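Local coordinates for protein nisin leader peptide-processing serine protease NisP (Lactococcus lactis subsp. lactis, PDB 4MZD) that probably acts as a subtilisin-like serine endopeptidase that removes the leader peptide from the precursor of the antibiotic nisin, at residues 364-369 / 376-381. Residues are numbered along the deposited sequence; the frame is centred on the assembly and turned at random.
Sequences ALVVDK and NQLKRF
Leu-378 reaches across to the preceding helix and sets its two methyls against a pair of valines that follow one another in sequence. CD1 of Leu-378 lies 3.7 Å from CG1 of Val-366. CD2 of Leu-378 presses on CG2 of Val-367 at 3.4 Å, tighter than usual for two methyl carbons. The leucine and Val-367 side chains meet at about a right angle. With its CG trans to the backbone N (chi1 -175°), Leu-378 carries its branched end toward the valines of the other helix, where CA atoms of Leu-378 and Val-367 are still 7.6 Å apart.

The second apolar patch lies one turn further along, where Val-366 meets the ring of Phe-381. CG1 of Val-366 comes obliquely to the ring, 3.6 Å from CE2 of Phe-381. The other methyl, Val-366 CG2, reaches Phe-381 CE2 at 4.0 Å. CG1 of Val-366 therefore touches both Leu-378 and Phe-381, three residues apart on their helix. Leu-400 of helix 397-402 packs on both Val-366 and Phe-381, and Ile-241 of strand 241-245 touches Leu-378.

No hydrogen bond passes between the segments. Within 376-381, Arg-380 NE donates to Asn-376 OD1 at 2.9 Å, nearly straight (169°) and in the guanidinium plane, with NH1 adding a weak bond to the same oxygen. The NE bond ties two exposed side chains together across one helical turn.

The segment axes approach to 11.1 Å at 120° between their directions, so the chain turns sharply through a short link after helix 356-370 and enters helix 375-384. These are two successive helices of the alpha/beta subtilisin-like fold, packed through apolar side chains away from the predicted charge-relay residues, with the second helix resting against the central sheet.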
# COMPACT_ATOMS: atom_id res chain seq x y z
N ALA A 364 11.82 1.37 -5.99
CA ALA A 364 13.07 0.97 -5.37
C ALA A 364 14.07 0.50 -6.43
O ALA A 364 15.26 0.81 -6.34
CB ALA A 364 12.82 -0.10 -4.32
N LEU A 365 13.60 -0.23 -7.45
CA LEU A 365 14.49 -0.63 -8.55
C LEU A 365 15.12 0.59 -9.22
O LEU A 365 16.32 0.59 -9.50
CB LEU A 365 13.72 -1.46 -9.59
CG LEU A 365 13.25 -2.85 -9.18
CD1 LEU A 365 12.31 -3.43 -10.23
CD2 LEU A 365 14.41 -3.80 -8.93
N VAL A 366 14.31 1.62 -9.46
CA VAL A 366 14.75 2.87 -10.07
C VAL A 366 15.77 3.61 -9.22
O VAL A 366 16.78 4.12 -9.71
CB VAL A 366 13.54 3.83 -10.30
CG1 VAL A 366 14.02 5.23 -10.68
CG2 VAL A 366 12.60 3.26 -11.33
N VAL A 367 15.48 3.70 -7.92
CA VAL A 367 16.39 4.36 -7.00
C VAL A 367 17.76 3.70 -7.07
O VAL A 367 18.79 4.37 -7.15
CB VAL A 367 15.84 4.33 -5.56
CG1 VAL A 367 16.92 4.72 -4.57
CG2 VAL A 367 14.64 5.25 -5.43
N ASP A 368 17.76 2.37 -7.06
CA ASP A 368 18.99 1.60 -7.09
C ASP A 368 19.70 1.70 -8.45
O ASP A 368 20.91 1.94 -8.50
CB ASP A 368 18.68 0.14 -6.75
CG ASP A 368 19.91 -0.67 -6.40
OD1 ASP A 368 20.56 -0.35 -5.38
OD2 ASP A 368 20.20 -1.64 -7.12
N LYS A 369 18.96 1.55 -9.54
CA LYS A 369 19.56 1.55 -10.87
C LYS A 369 20.17 2.90 -11.24
O LYS A 369 21.27 2.96 -11.78
CB LYS A 369 18.53 1.16 -11.93
CG LYS A 369 19.07 1.26 -13.36
CD LYS A 369 18.00 0.91 -14.40
CE LYS A 369 18.49 1.17 -15.82
NZ LYS A 369 19.49 0.16 -16.28
N ASN A 376 11.93 14.06 -4.64
CA ASN A 376 11.17 14.95 -5.52
C ASN A 376 11.39 14.57 -6.98
O ASN A 376 10.46 14.46 -7.77
CB ASN A 376 11.56 16.40 -5.27
CG ASN A 376 10.67 17.38 -6.03
OD1 ASN A 376 10.83 17.57 -7.23
ND2 ASN A 376 9.74 18.00 -5.31
N GLN A 377 12.66 14.36 -7.32
CA GLN A 377 13.04 13.92 -8.66
C GLN A 377 12.42 12.56 -8.96
O GLN A 377 11.95 12.30 -10.08
CB GLN A 377 14.57 13.86 -8.72
CG GLN A 377 15.17 13.47 -10.06
CD GLN A 377 16.67 13.25 -9.96
OE1 GLN A 377 17.20 12.98 -8.88
NE2 GLN A 377 17.37 13.37 -11.09
N LEU A 378 12.39 11.69 -7.96
CA LEU A 378 11.88 10.34 -8.12
C LEU A 378 10.40 10.29 -8.53
O LEU A 378 10.04 9.57 -9.46
CB LEU A 378 12.12 9.55 -6.83
CG LEU A 378 11.75 8.07 -6.88
CD1 LEU A 378 12.53 7.33 -7.96
CD2 LEU A 378 11.97 7.43 -5.52
N LYS A 379 9.56 11.05 -7.84
CA LYS A 379 8.13 11.08 -8.19
C LYS A 379 7.91 11.62 -9.61
O LYS A 379 7.12 11.07 -10.37
CB LYS A 379 7.30 11.86 -7.17
CG LYS A 379 5.80 11.86 -7.48
CD LYS A 379 4.96 12.47 -6.35
CE LYS A 379 3.50 12.59 -6.79
NZ LYS A 379 2.59 13.18 -5.76
N ARG A 380 8.61 12.70 -9.95
CA ARG A 380 8.53 13.26 -11.30
C ARG A 380 8.90 12.21 -12.33
O ARG A 380 8.24 12.07 -13.37
CB ARG A 380 9.42 14.50 -11.44
CG ARG A 380 8.92 15.73 -10.69
CD ARG A 380 9.77 16.97 -10.97
NE ARG A 380 10.96 17.04 -10.11
CZ ARG A 380 12.21 16.98 -10.55
NH1 ARG A 380 13.22 17.05 -9.70
NH2 ARG A 380 12.45 16.85 -11.85
N PHE A 381 9.97 11.47 -12.06
CA PHE A 381 10.44 10.45 -12.98
C PHE A 381 9.39 9.35 -13.18
O PHE A 381 9.14 8.92 -14.30
CB PHE A 381 11.76 9.87 -12.48
CG PHE A 381 12.32 8.78 -13.36
CD1 PHE A 381 12.92 9.08 -14.56
CD2 PHE A 381 12.24 7.46 -12.96
CE1 PHE A 381 13.43 8.08 -15.36
CE2 PHE A 381 12.75 6.46 -13.76
CZ PHE A 381 13.35 6.76 -14.96